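Local coordinates for alkylhalidase CmlS (Streptomyces venezuelae, PDB 3I3L), which acts as a flavin-dependent halogenase in chloramphenicol biosynthesis and holds its FAD through a covalent bond to an aspartate, at residues E502-G507 against Y515-E520; R522-D527 against K540-V545; W209-L214 against D243-V248. One frame throughout, in Å; residues are numbered along the deposited sequence.

Contact 1 of 3, residues E502-G507 against Y515-E520; sequences EVLANG and YPMDDE
Tyr515 meets Val503 through its backbone carbonyl, not through its ring: Val503 CG1 lies 3.5 Å from Tyr515 O, while the phenol side chain leads away from 502-507 and packs on Gln553, Ile554 and Arg557 of helix 551-560. Glu502 CB lies 3.8 Å from Met517 O, and the Glu502 side chain also touches Leu485 and Gln487 of strand 483-491. The flat group that does carry the contact is the peptide of Glu502. Its oxygen receives Met517 N at 2.9 Å in a straight bond (167° at the hydrogen), the donor almost in line with the carbonyl (161° at the oxygen). Pro516 CA approaches the same Glu502 O at 3.6 Å, so one carbonyl oxygen meets two successive residues of the loop, one by a true hydrogen bond and one by a CH contact. The apolar part is a single crossing of Leu504 and Met517. Leu504 CD1 touches Met517 CG at 3.7 Å and Met517 SD at 3.8 Å, the side chains meeting at a slant. With Met517 CG anti to its carbonyl carbon (chi1 -52°) and the chain folded at the next torsion, CG and SD are laid beside Leu504 and the methyl continues away. Asp518 then starts the helix as its N-cap: OD1 accepts from Ala521 N, and OD2 forms a salt bridge with Arg547. In the fold, 502-506 belongs to the middle strand of a three-stranded antiparallel sheet, bonded to 483-491 through Val503 and Ala505 and to Met512 through Leu504. The Met517 bond falls on the same edge as that to Met512 and holds the connection that runs from the sheet into helix 519-531, with Trp478 of strand 473-478 also packing on Leu504.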
ATOM      1  N   GLU A 502      22.554  -8.803  -5.353  1.00 50.97           N
ATOM      2  CA  GLU A 502      23.174  -7.838  -6.249  1.00 51.17           C
ATOM      3  C   GLU A 502      22.174  -7.546  -7.329  1.00 50.96           C
ATOM      4  O   GLU A 502      21.670  -8.492  -7.951  1.00 50.97           O
ATOM      5  CB  GLU A 502      24.397  -8.428  -6.903  1.00 52.17           C
ATOM      6  CG  GLU A 502      25.425  -8.893  -5.955  1.00 55.67           C
ATOM      7  CD  GLU A 502      26.710  -9.078  -6.663  1.00 61.56           C
ATOM      8  OE1 GLU A 502      26.806 -10.065  -7.442  1.00 64.91           O
ATOM      9  OE2 GLU A 502      27.613  -8.227  -6.467  1.00 63.12           O
ATOM     10  N   VAL A 503      21.872  -6.260  -7.521  1.00 49.81           N
ATOM     11  CA  VAL A 503      21.009  -5.814  -8.605  1.00 50.04           C
ATOM     12  C   VAL A 503      21.722  -4.976  -9.698  1.00 49.85           C
ATOM     13  O   VAL A 503      22.790  -4.390  -9.468  1.00 49.90           O
ATOM     14  CB  VAL A 503      19.767  -5.053  -8.079  1.00 49.18           C
ATOM     15  CG1 VAL A 503      18.994  -5.934  -7.120  1.00 52.72           C
ATOM     16  CG2 VAL A 503      20.146  -3.736  -7.439  1.00 48.20           C
ATOM     17  N   LEU A 504      21.090  -4.895 -10.862  1.00 48.80           N
ATOM     18  CA  LEU A 504      21.595  -4.088 -11.948  1.00 48.34           C
ATOM     19  C   LEU A 504      21.492  -2.592 -11.659  1.00 48.19           C
ATOM     20  O   LEU A 504      20.448  -2.092 -11.230  1.00 47.82           O
ATOM     21  CB  LEU A 504      20.889  -4.449 -13.260  1.00 47.47           C
ATOM     22  CG  LEU A 504      21.645  -5.412 -14.157  1.00 48.05           C
ATOM     23  CD1 LEU A 504      20.688  -6.131 -15.070  1.00 50.22           C
ATOM     24  CD2 LEU A 504      22.692  -4.643 -14.918  1.00 46.26           C
ATOM     25  N   ALA A 505      22.594  -1.895 -11.926  1.00 48.22           N
ATOM     26  CA  ALA A 505      22.652  -0.444 -11.828  1.00 49.14           C
ATOM     27  C   ALA A 505      23.582   0.155 -12.892  1.00 49.38           C
ATOM     28  O   ALA A 505      24.353  -0.556 -13.520  1.00 49.30           O
ATOM     29  CB  ALA A 505      23.155  -0.057 -10.426  1.00 48.91           C
ATOM     30  N   ASN A 506      23.525   1.466 -13.067  1.00 50.75           N
ATOM     31  CA  ASN A 506      24.593   2.154 -13.788  1.00 53.21           C
ATOM     32  C   ASN A 506      25.669   2.737 -12.824  1.00 55.51           C
ATOM     33  O   ASN A 506      25.582   2.579 -11.598  1.00 56.79           O
ATOM     34  CB  ASN A 506      24.016   3.226 -14.719  1.00 52.15           C
ATOM     35  CG  ASN A 506      23.354   4.358 -13.968  1.00 50.74           C
ATOM     36  OD1 ASN A 506      22.708   5.224 -14.561  1.00 48.11           O
ATOM     37  ND2 ASN A 506      23.483   4.342 -12.664  1.00 48.46           N
ATOM     38  N   GLY A 507      26.683   3.406 -13.355  1.00 57.07           N
ATOM     39  CA  GLY A 507      27.722   3.945 -12.481  1.00 59.61           C
ATOM     40  C   GLY A 507      27.189   5.001 -11.521  1.00 61.06           C
ATOM     41  O   GLY A 507      27.767   5.263 -10.467  1.00 61.90           O
ATOM     42  N   TYR A 515      14.945  -7.460  -9.384  1.00 55.03           N
ATOM     43  CA  TYR A 515      15.515  -8.740  -9.835  1.00 55.24           C
ATOM     44  C   TYR A 515      17.002  -8.916  -9.502  1.00 56.14           C
ATOM     45  O   TYR A 515      17.776  -8.006  -9.652  1.00 56.85           O
ATOM     46  CB  TYR A 515      15.247  -8.994 -11.333  1.00 54.62           C
ATOM     47  CG  TYR A 515      13.785  -9.076 -11.655  1.00 53.56           C
ATOM     48  CD1 TYR A 515      13.072 -10.265 -11.458  1.00 54.94           C
ATOM     49  CD2 TYR A 515      13.082  -7.943 -12.069  1.00 52.90           C
ATOM     50  CE1 TYR A 515      11.676 -10.334 -11.698  1.00 55.86           C
ATOM     51  CE2 TYR A 515      11.701  -7.993 -12.313  1.00 54.90           C
ATOM     52  CZ  TYR A 515      11.007  -9.185 -12.119  1.00 56.22           C
ATOM     53  OH  TYR A 515       9.665  -9.214 -12.385  1.00 55.33           O
ATOM     54  N   PRO A 516      17.393 -10.113  -9.057  1.00 57.44           N
ATOM     55  CA  PRO A 516      18.780 -10.421  -8.724  1.00 57.98           C
ATOM     56  C   PRO A 516      19.551 -10.769  -9.978  1.00 57.82           C
ATOM     57  O   PRO A 516      19.105 -11.609 -10.760  1.00 58.72           O
ATOM     58  CB  PRO A 516      18.670 -11.683  -7.838  1.00 57.80           C
ATOM     59  CG  PRO A 516      17.214 -12.099  -7.888  1.00 59.12           C
ATOM     60  CD  PRO A 516      16.554 -11.321  -8.992  1.00 57.65           C
ATOM     61  N   MET A 517      20.703 -10.145 -10.170  1.00 57.41           N
ATOM     62  CA  MET A 517      21.507 -10.432 -11.326  1.00 56.83           C
ATOM     63  C   MET A 517      22.938 -10.824 -10.920  1.00 57.35           C
ATOM     64  O   MET A 517      23.337 -10.639  -9.784  1.00 57.28           O
ATOM     65  CB  MET A 517      21.435  -9.245 -12.305  1.00 56.16           C
ATOM     66  CG  MET A 517      20.000  -8.784 -12.657  1.00 53.53           C
ATOM     67  SD  MET A 517      19.194  -9.542 -14.110  1.00 44.43           S
ATOM     68  CE  MET A 517      20.108 -10.988 -14.111  1.00 49.32           C
ATOM     69  N   ASP A 518      23.697 -11.395 -11.846  1.00 58.85           N
ATOM     70  CA  ASP A 518      25.101 -11.770 -11.592  1.00 59.81           C
ATOM     71  C   ASP A 518      26.028 -11.112 -12.621  1.00 59.09           C
ATOM     72  O   ASP A 518      25.550 -10.387 -13.510  1.00 59.33           O
ATOM     73  CB  ASP A 518      25.264 -13.298 -11.615  1.00 60.80           C
ATOM     74  CG  ASP A 518      24.403 -13.964 -12.687  1.00 64.79           C
ATOM     75  OD1 ASP A 518      24.694 -13.786 -13.894  1.00 66.51           O
ATOM     76  OD2 ASP A 518      23.421 -14.659 -12.318  1.00 69.06           O
ATOM     77  N   ASP A 519      27.338 -11.357 -12.485  1.00 58.56           N
ATOM     78  CA  ASP A 519      28.366 -10.776 -13.358  1.00 57.91           C
ATOM     79  C   ASP A 519      28.038 -11.147 -14.785  1.00 58.21           C
ATOM     80  O   ASP A 519      28.405 -10.467 -15.729  1.00 58.03           O
ATOM     81  N   GLU A 520      27.286 -12.225 -14.930  1.00 58.38           N
ATOM     82  CA  GLU A 520      27.047 -12.777 -16.226  1.00 58.30           C
ATOM     83  C   GLU A 520      25.949 -12.011 -16.929  1.00 57.07           C
ATOM     84  O   GLU A 520      26.035 -11.750 -18.145  1.00 57.02           O
ATOM     85  CB  GLU A 520      26.703 -14.265 -16.118  1.00 59.78           C
ATOM     86  CG  GLU A 520      26.497 -14.942 -17.457  1.00 64.16           C
ATOM     87  CD  GLU A 520      26.994 -16.367 -17.482  1.00 69.99           C
ATOM     88  OE1 GLU A 520      26.525 -17.123 -18.370  1.00 71.68           O
ATOM     89  OE2 GLU A 520      27.859 -16.718 -16.635  1.00 71.94           O
TER

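Contact 2 of 3, residues R522-D527 against K540-V545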
ATOM      1  N   ARG A 522      25.091  -9.032 -16.085  1.00 49.78           N
ATOM      2  CA  ARG A 522      25.613  -7.672 -16.176  1.00 48.05           C
ATOM      3  C   ARG A 522      26.309  -7.450 -17.519  1.00 46.32           C
ATOM      4  O   ARG A 522      26.219  -6.392 -18.105  1.00 45.91           O
ATOM      5  CB  ARG A 522      26.619  -7.410 -15.040  1.00 47.91           C
ATOM      6  CG  ARG A 522      27.077  -5.957 -15.005  1.00 47.93           C
ATOM      7  CD  ARG A 522      28.403  -5.820 -14.343  1.00 48.37           C
ATOM      8  NE  ARG A 522      29.410  -6.629 -14.998  1.00 50.16           N
ATOM      9  CZ  ARG A 522      30.147  -6.221 -16.019  1.00 48.05           C
ATOM     10  NH1 ARG A 522      31.041  -7.047 -16.530  1.00 49.45           N
ATOM     11  NH2 ARG A 522      29.981  -5.003 -16.527  1.00 47.31           N
ATOM     12  N   GLN A 523      27.034  -8.460 -17.966  1.00 46.29           N
ATOM     13  CA  GLN A 523      27.737  -8.430 -19.237  1.00 46.85           C
ATOM     14  C   GLN A 523      26.799  -8.156 -20.383  1.00 45.67           C
ATOM     15  O   GLN A 523      27.093  -7.318 -21.249  1.00 45.54           O
ATOM     16  CB  GLN A 523      28.456  -9.739 -19.473  1.00 48.20           C
ATOM     17  CG  GLN A 523      29.782  -9.775 -18.765  1.00 52.39           C
ATOM     18  CD  GLN A 523      30.838  -9.014 -19.542  1.00 55.97           C
ATOM     19  OE1 GLN A 523      30.534  -8.269 -20.502  1.00 54.56           O
ATOM     20  NE2 GLN A 523      32.090  -9.191 -19.136  1.00 55.97           N
ATOM     21  N   ILE A 524      25.654  -8.827 -20.363  1.00 43.36           N
ATOM     22  CA  ILE A 524      24.616  -8.519 -21.311  1.00 42.96           C
ATOM     23  C   ILE A 524      24.436  -7.008 -21.463  1.00 41.98           C
ATOM     24  O   ILE A 524      24.432  -6.489 -22.586  1.00 42.65           O
ATOM     25  CB  ILE A 524      23.270  -9.167 -20.947  1.00 42.82           C
ATOM     26  CG1 ILE A 524      23.439 -10.701 -20.888  1.00 43.43           C
ATOM     27  CG2 ILE A 524      22.184  -8.682 -21.924  1.00 41.82           C
ATOM     28  CD1 ILE A 524      22.164 -11.499 -20.631  1.00 42.15           C
ATOM     29  N   PHE A 525      24.342  -6.299 -20.342  1.00 40.60           N
ATOM     30  CA  PHE A 525      23.925  -4.901 -20.387  1.00 39.33           C
ATOM     31  C   PHE A 525      25.041  -3.937 -20.720  1.00 38.86           C
ATOM     32  O   PHE A 525      24.790  -2.866 -21.271  1.00 39.10           O
ATOM     33  CB  PHE A 525      23.120  -4.514 -19.136  1.00 39.53           C
ATOM     34  CG  PHE A 525      21.800  -5.242 -19.056  1.00 40.24           C
ATOM     35  CD1 PHE A 525      20.692  -4.785 -19.764  1.00 40.72           C
ATOM     36  CD2 PHE A 525      21.691  -6.431 -18.338  1.00 41.15           C
ATOM     37  CE1 PHE A 525      19.463  -5.497 -19.748  1.00 40.47           C
ATOM     38  CE2 PHE A 525      20.495  -7.125 -18.307  1.00 42.93           C
ATOM     39  CZ  PHE A 525      19.375  -6.662 -19.023  1.00 41.58           C
ATOM     40  N   GLN A 526      26.263  -4.333 -20.403  1.00 38.74           N
ATOM     41  CA  GLN A 526      27.467  -3.646 -20.848  1.00 39.71           C
ATOM     42  C   GLN A 526      27.594  -3.707 -22.394  1.00 39.10           C
ATOM     43  O   GLN A 526      27.874  -2.719 -23.052  1.00 39.20           O
ATOM     44  CB  GLN A 526      28.690  -4.322 -20.217  1.00 40.19           C
ATOM     45  CG  GLN A 526      29.979  -3.547 -20.484  1.00 42.10           C
ATOM     46  CD  GLN A 526      29.844  -2.158 -19.952  1.00 45.56           C
ATOM     47  OE1 GLN A 526      29.515  -1.960 -18.764  1.00 48.42           O
ATOM     48  NE2 GLN A 526      30.075  -1.163 -20.805  1.00 47.61           N
ATOM     49  N   ASP A 527      27.350  -4.885 -22.946  1.00 39.13           N
ATOM     50  CA  ASP A 527      27.336  -5.091 -24.395  1.00 39.20           C
ATOM     51  C   ASP A 527      26.247  -4.237 -25.002  1.00 38.69           C
ATOM     52  O   ASP A 527      26.472  -3.546 -26.011  1.00 38.73           O
ATOM     53  CB  ASP A 527      27.095  -6.567 -24.739  1.00 39.50           C
ATOM     54  CG  ASP A 527      28.266  -7.481 -24.349  1.00 41.24           C
ATOM     55  OD1 ASP A 527      29.401  -6.996 -24.168  1.00 45.65           O
ATOM     56  OD2 ASP A 527      28.059  -8.708 -24.241  1.00 42.78           O
ATOM     57  N   LYS A 540      16.997 -12.843 -26.348  1.00 42.74           N
ATOM     58  CA  LYS A 540      17.810 -14.026 -26.596  1.00 44.29           C
ATOM     59  C   LYS A 540      18.964 -14.179 -25.609  1.00 44.42           C
ATOM     60  O   LYS A 540      19.211 -15.259 -25.094  1.00 45.36           O
ATOM     61  CB  LYS A 540      18.291 -14.061 -28.064  1.00 44.11           C
ATOM     62  CG  LYS A 540      19.638 -14.817 -28.267  1.00 49.70           C
ATOM     63  CD  LYS A 540      19.692 -15.637 -29.582  1.00 54.04           C
ATOM     64  CE  LYS A 540      21.186 -15.980 -29.976  1.00 58.13           C
ATOM     65  NZ  LYS A 540      22.112 -14.758 -30.055  1.00 48.56           N
ATOM     66  N   ARG A 541      19.680 -13.094 -25.376  1.00 44.99           N
ATOM     67  CA  ARG A 541      20.777 -13.098 -24.448  1.00 44.33           C
ATOM     68  C   ARG A 541      20.306 -13.430 -23.025  1.00 45.17           C
ATOM     69  O   ARG A 541      20.997 -14.117 -22.276  1.00 43.65           O
ATOM     70  CB  ARG A 541      21.429 -11.720 -24.436  1.00 44.57           C
ATOM     71  CG  ARG A 541      22.204 -11.378 -25.682  1.00 43.85           C
ATOM     72  CD  ARG A 541      23.521 -12.131 -25.761  1.00 44.06           C
ATOM     73  NE  ARG A 541      24.449 -11.880 -24.646  1.00 46.24           N
ATOM     74  CZ  ARG A 541      25.398 -10.929 -24.628  1.00 46.03           C
ATOM     75  NH1 ARG A 541      25.544 -10.068 -25.619  1.00 45.90           N
ATOM     76  NH2 ARG A 541      26.188 -10.800 -23.600  1.00 44.06           N
ATOM     77  N   LEU A 542      19.142 -12.913 -22.642  1.00 45.24           N
ATOM     78  CA  LEU A 542      18.592 -13.234 -21.330  1.00 46.58           C
ATOM     79  C   LEU A 542      18.256 -14.729 -21.248  1.00 47.83           C
ATOM     80  O   LEU A 542      18.678 -15.410 -20.319  1.00 47.85           O
ATOM     81  CB  LEU A 542      17.368 -12.368 -21.003  1.00 45.43           C
ATOM     82  CG  LEU A 542      17.638 -10.884 -20.669  1.00 44.15           C
ATOM     83  CD1 LEU A 542      16.395 -10.011 -20.734  1.00 45.41           C
ATOM     84  CD2 LEU A 542      18.276 -10.770 -19.325  1.00 43.54           C
ATOM     85  N   GLY A 543      17.513 -15.231 -22.236  1.00 49.42           N
ATOM     86  CA  GLY A 543      17.159 -16.647 -22.288  1.00 50.44           C
ATOM     87  C   GLY A 543      18.402 -17.512 -22.159  1.00 51.23           C
ATOM     88  O   GLY A 543      18.428 -18.503 -21.442  1.00 52.03           O
ATOM     89  N   ALA A 544      19.453 -17.095 -22.836  1.00 51.95           N
ATOM     90  CA  ALA A 544      20.700 -17.831 -22.845  1.00 52.92           C
ATOM     91  C   ALA A 544      21.335 -17.969 -21.465  1.00 54.07           C
ATOM     92  O   ALA A 544      22.249 -18.795 -21.253  1.00 54.41           O
ATOM     93  CB  ALA A 544      21.698 -17.154 -23.826  1.00 52.93           C
ATOM     94  N   VAL A 545      20.889 -17.160 -20.523  1.00 55.04           N
ATOM     95  CA  VAL A 545      21.501 -17.220 -19.198  1.00 56.89           C
ATOM     96  C   VAL A 545      20.506 -17.657 -18.104  1.00 57.70           C
ATOM     97  O   VAL A 545      20.694 -17.372 -16.917  1.00 57.75           O
ATOM     98  CB  VAL A 545      22.246 -15.899 -18.870  1.00 56.78           C
ATOM     99  CG1 VAL A 545      21.256 -14.762 -18.531  1.00 55.53           C
ATOM    100  CG2 VAL A 545      23.262 -16.138 -17.789  1.00 58.31           C
TER
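Asp527 OD2 is gripped by both terminal nitrogens of Arg541, which approach end-on and share this one oxygen. Arg541 NH2 donates at 2.9 Å to Asp527 OD2 (160° at the hydrogen), and NH1 gives the longer, more bent bond of 3.2 Å. The oxygen lies practically in the guanidinium plane and is met on its anti side, the carboxylate being turned 50° from that plane. This is therefore a forked salt bridge and not the flat, two-oxygen pairing. Ile524 covers one face of the same guanidinium with its CB, and Ile524 CA lies 3.6 Å from Arg541 NH2, so the acid meets the group at its edge while hydrocarbon covers one face. Three successive torsions near -60° to -74° coil the Arg541 side chain and bring its tip back across Ile524 to Asp527, one helical turn further on. Ile524 runs the opposite way: CD1 reaches Arg541 O at 3.3 Å, then Val545 CG1 at 4.0 Å and Leu542 CD2 at 4.2 Å. Leu542 CD2 also touches Phe525 CZ, whose ring carries Ile524 CG2 over its centre. The salt bridge and the apolar cluster thus adjoin through Ile524, which touches both. The pair joins helices 519-531 and 535-543, consecutive in the C-terminal domain, and Leu538 of the second packs on both Ile524 and Phe525. Helix 551-560 adds Leu558 against Phe525 and Ser551 against Leu542, making a three-helix arrangement followed by two short strands, consistent with a winged-helix unit; Arg522 and Gln526 tie the first helix to Ala483 at the start of strand 483-491.

Contact 3 of 3, residues W209-L214 against D243-V248; sequences WSYFKL and DDLYSV
Tyr211 lays its ring alongside Ser247, its partner in a non-hydrogen-bonded antiparallel pair, with Tyr211 CE1 3.5 Å from Ser247 CB. Its chi1 of -62° sets the ring beside its own backbone N and carries the hydroxyl past Ser247 to Glu64 and Tyr60. Phe212 and Val248, diagonal neighbours on the sheet's other face, cross at about a right angle, Phe212 CD2 meeting Val248 CG2 at 3.5 Å; Tyr269 and Leu273 of helix 265-273 cover this side. Further along, Leu214 CD2 sits over one face of the Tyr246 ring, toward its rim, while Leu214 O meets the ring edge in plane, 3.5 Å from Tyr246 CD1. Lys213 bends beside Asp244, but Lys213 NZ stays 5.2 Å from Asp244 OD2, so no salt bridge forms. Between the two faces, paired backbone bonds link Ser210 with Val248 and Phe212 with Tyr246. A phenylalanine in place of Tyr211 would probably leave Glu64 OE2 and the Tyr60 hydroxyl without this partner. Ser247 OG binds Glu64 OE1 and Trp237, so Glu64 is bonded from both strands. Tyr60 also receives Trp209 NE1, whose side chain is about 5 Å from FAD; the face bearing Tyr211 and Ser247 is thus consistent with a second-shell network reaching toward the flavin through Trp209.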
ATOM      1  N   TRP A 209     -18.351   8.583   9.230  1.00 27.21           N
ATOM      2  CA  TRP A 209     -18.834   7.267   8.831  1.00 28.88           C
ATOM      3  C   TRP A 209     -19.730   6.625   9.828  1.00 29.07           C
ATOM      4  O   TRP A 209     -19.721   7.005  10.994  1.00 32.17           O
ATOM      5  CB  TRP A 209     -17.652   6.306   8.561  1.00 27.97           C
ATOM      6  CG  TRP A 209     -16.859   5.851   9.766  1.00 27.74           C
ATOM      7  CD1 TRP A 209     -17.008   4.688  10.445  1.00 27.86           C
ATOM      8  CD2 TRP A 209     -15.790   6.551  10.410  1.00 26.83           C
ATOM      9  NE1 TRP A 209     -16.104   4.608  11.479  1.00 23.94           N
ATOM     10  CE2 TRP A 209     -15.320   5.730  11.452  1.00 27.02           C
ATOM     11  CE3 TRP A 209     -15.186   7.797  10.205  1.00 27.94           C
ATOM     12  CZ2 TRP A 209     -14.277   6.120  12.308  1.00 27.98           C
ATOM     13  CZ3 TRP A 209     -14.134   8.186  11.048  1.00 26.46           C
ATOM     14  CH2 TRP A 209     -13.718   7.368  12.104  1.00 27.45           C
ATOM     15  N   SER A 210     -20.458   5.613   9.370  1.00 30.42           N
ATOM     16  CA  SER A 210     -21.388   4.866  10.202  1.00 32.99           C
ATOM     17  C   SER A 210     -21.662   3.510   9.556  1.00 34.63           C
ATOM     18  O   SER A 210     -21.021   3.168   8.544  1.00 35.42           O
ATOM     19  CB  SER A 210     -22.689   5.665  10.386  1.00 34.15           C
ATOM     20  OG  SER A 210     -23.547   5.125  11.404  1.00 32.38           O
ATOM     21  N   TYR A 211     -22.607   2.740  10.120  1.00 35.16           N
ATOM     22  CA  TYR A 211     -22.931   1.409   9.618  1.00 35.09           C
ATOM     23  C   TYR A 211     -24.410   1.285   9.283  1.00 36.36           C
ATOM     24  O   TYR A 211     -25.243   1.959   9.863  1.00 34.73           O
ATOM     25  CB  TYR A 211     -22.462   0.340  10.613  1.00 35.35           C
ATOM     26  CG  TYR A 211     -20.943   0.373  10.810  1.00 34.95           C
ATOM     27  CD1 TYR A 211     -20.118  -0.479  10.122  1.00 33.12           C
ATOM     28  CD2 TYR A 211     -20.351   1.295  11.656  1.00 36.04           C
ATOM     29  CE1 TYR A 211     -18.747  -0.423  10.287  1.00 29.60           C
ATOM     30  CE2 TYR A 211     -18.999   1.355  11.815  1.00 31.73           C
ATOM     31  CZ  TYR A 211     -18.201   0.470  11.121  1.00 32.31           C
ATOM     32  OH  TYR A 211     -16.824   0.516  11.235  1.00 32.03           O
ATOM     33  N   PHE A 212     -24.714   0.426   8.318  1.00 38.76           N
ATOM     34  CA  PHE A 212     -26.059   0.172   7.865  1.00 41.52           C
ATOM     35  C   PHE A 212     -26.331  -1.318   7.819  1.00 43.43           C
ATOM     36  O   PHE A 212     -25.443  -2.099   7.508  1.00 43.33           O
ATOM     37  CB  PHE A 212     -26.322   0.784   6.486  1.00 40.11           C
ATOM     38  CG  PHE A 212     -26.373   2.293   6.493  1.00 41.76           C
ATOM     39  CD1 PHE A 212     -27.593   2.962   6.621  1.00 42.52           C
ATOM     40  CD2 PHE A 212     -25.198   3.056   6.353  1.00 37.96           C
ATOM     41  CE1 PHE A 212     -27.655   4.398   6.630  1.00 43.39           C
ATOM     42  CE2 PHE A 212     -25.253   4.474   6.374  1.00 40.13           C
ATOM     43  CZ  PHE A 212     -26.484   5.140   6.506  1.00 39.99           C
ATOM     44  N   LYS A 213     -27.581  -1.692   8.100  1.00 46.43           N
ATOM     45  CA  LYS A 213     -28.076  -3.048   7.884  1.00 48.47           C
ATOM     46  C   LYS A 213     -28.582  -3.123   6.453  1.00 49.40           C
ATOM     47  O   LYS A 213     -29.540  -2.448   6.086  1.00 48.78           O
ATOM     48  CB  LYS A 213     -29.184  -3.372   8.888  1.00 49.89           C
ATOM     49  CG  LYS A 213     -29.927  -4.713   8.647  1.00 53.81           C
ATOM     50  CD  LYS A 213     -30.019  -5.546   9.950  1.00 58.01           C
ATOM     51  CE  LYS A 213     -30.974  -4.947  10.960  1.00 61.71           C
ATOM     52  NZ  LYS A 213     -32.390  -5.370  10.690  1.00 62.34           N
ATOM     53  N   LEU A 214     -27.896  -3.926   5.647  1.00 50.90           N
ATOM     54  CA  LEU A 214     -28.132  -3.986   4.218  1.00 52.51           C
ATOM     55  C   LEU A 214     -27.428  -5.229   3.747  1.00 53.71           C
ATOM     56  O   LEU A 214     -26.323  -5.518   4.198  1.00 55.09           O
ATOM     57  CB  LEU A 214     -27.506  -2.759   3.518  1.00 52.72           C
ATOM     58  CG  LEU A 214     -27.524  -2.770   1.976  1.00 52.92           C
ATOM     59  CD1 LEU A 214     -28.947  -2.623   1.413  1.00 51.11           C
ATOM     60  CD2 LEU A 214     -26.608  -1.701   1.412  1.00 50.18           C
ATOM     61  N   ASP A 243     -22.572 -10.392   6.344  1.00 53.09           N
ATOM     62  CA  ASP A 243     -23.665 -10.750   5.441  1.00 55.16           C
ATOM     63  C   ASP A 243     -24.591  -9.546   5.181  1.00 55.46           C
ATOM     64  O   ASP A 243     -24.924  -9.229   4.009  1.00 56.93           O
ATOM     65  CB  ASP A 243     -24.478 -11.920   6.029  1.00 56.34           C
ATOM     66  CG  ASP A 243     -25.636 -12.385   5.110  1.00 60.16           C
ATOM     67  OD1 ASP A 243     -25.411 -12.633   3.896  1.00 63.31           O
ATOM     68  OD2 ASP A 243     -26.773 -12.521   5.617  1.00 65.11           O
ATOM     69  N   ASP A 244     -24.993  -8.876   6.262  1.00 53.92           N
ATOM     70  CA  ASP A 244     -25.941  -7.774   6.132  1.00 53.49           C
ATOM     71  C   ASP A 244     -25.428  -6.449   6.745  1.00 50.99           C
ATOM     72  O   ASP A 244     -26.231  -5.584   7.138  1.00 51.61           O
ATOM     73  CB  ASP A 244     -27.284  -8.176   6.762  1.00 54.78           C
ATOM     74  CG  ASP A 244     -27.219  -8.246   8.297  1.00 58.51           C
ATOM     75  OD1 ASP A 244     -26.178  -8.705   8.864  1.00 62.28           O
ATOM     76  OD2 ASP A 244     -28.204  -7.805   8.937  1.00 61.82           O
ATOM     77  N   LEU A 245     -24.102  -6.296   6.822  1.00 47.19           N
ATOM     78  CA  LEU A 245     -23.527  -5.155   7.498  1.00 43.34           C
ATOM     79  C   LEU A 245     -22.560  -4.418   6.599  1.00 40.54           C
ATOM     80  O   LEU A 245     -21.586  -4.974   6.126  1.00 37.02           O
ATOM     81  CB  LEU A 245     -22.831  -5.581   8.783  1.00 43.03           C
ATOM     82  CG  LEU A 245     -23.156  -4.784  10.027  1.00 42.22           C
ATOM     83  CD1 LEU A 245     -21.982  -4.815  10.986  1.00 45.55           C
ATOM     84  CD2 LEU A 245     -23.507  -3.368   9.683  1.00 40.94           C
ATOM     85  N   TYR A 246     -22.837  -3.138   6.388  1.00 38.48           N
ATOM     86  CA  TYR A 246     -21.985  -2.290   5.547  1.00 34.68           C
ATOM     87  C   TYR A 246     -21.407  -1.132   6.327  1.00 34.12           C
ATOM     88  O   TYR A 246     -22.117  -0.468   7.075  1.00 33.41           O
ATOM     89  CB  TYR A 246     -22.739  -1.779   4.337  1.00 32.74           C
ATOM     90  CG  TYR A 246     -22.660  -2.690   3.128  1.00 32.97           C
ATOM     91  CD1 TYR A 246     -23.464  -3.806   3.015  1.00 33.70           C
ATOM     92  CD2 TYR A 246     -21.784  -2.407   2.079  1.00 34.16           C
ATOM     93  CE1 TYR A 246     -23.429  -4.590   1.877  1.00 35.87           C
ATOM     94  CE2 TYR A 246     -21.726  -3.212   0.947  1.00 35.27           C
ATOM     95  CZ  TYR A 246     -22.560  -4.316   0.878  1.00 34.53           C
ATOM     96  OH  TYR A 246     -22.512  -5.127  -0.223  1.00 40.46           O
ATOM     97  N   SER A 247     -20.100  -0.951   6.201  1.00 32.63           N
ATOM     98  CA  SER A 247     -19.434   0.264   6.680  1.00 31.89           C
ATOM     99  C   SER A 247     -19.586   1.285   5.551  1.00 30.62           C
ATOM    100  O   SER A 247     -19.272   0.977   4.393  1.00 29.15           O
ATOM    101  CB  SER A 247     -17.967   0.004   6.938  1.00 31.84           C
ATOM    102  OG  SER A 247     -17.286   1.214   7.283  1.00 33.63           O
ATOM    103  N   VAL A 248     -20.130   2.454   5.887  1.00 28.98           N
ATOM    104  CA  VAL A 248     -20.400   3.530   4.876  1.00 27.20           C
ATOM    105  C   VAL A 248     -19.777   4.850   5.327  1.00 26.66           C
ATOM    106  O   VAL A 248     -20.186   5.426   6.333  1.00 25.81           O
ATOM    107  CB  VAL A 248     -21.908   3.700   4.643  1.00 28.29           C
ATOM    108  CG1 VAL A 248     -22.145   4.803   3.551  1.00 29.75           C
ATOM    109  CG2 VAL A 248     -22.531   2.374   4.153  1.00 27.11           C
TER

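How the contacts relate
Contacts 1 and 2 lie in the C-terminal domain, with centres 11 Å apart, and share helix 519-531: contact 1 brings the chain into it and contact 2 packs it on the next helix. They touch where Leu504 CD1 meets Phe525 CE2 at 3.4 Å, so their apolar side chains meet. Contact 3 sits in the FAD-binding region, on the opposite side of the chain's centre, its own centre about 50 Å from that of contact 1. All three are partly buried. Contact 1 rests on one backbone bond and a Leu504-Met517 crossing and contact 2 on a salt bridge beside hydrocarbon, whereas contact 3 is a regular strand pairing whose buried residues include Trp209, close to the cofactor.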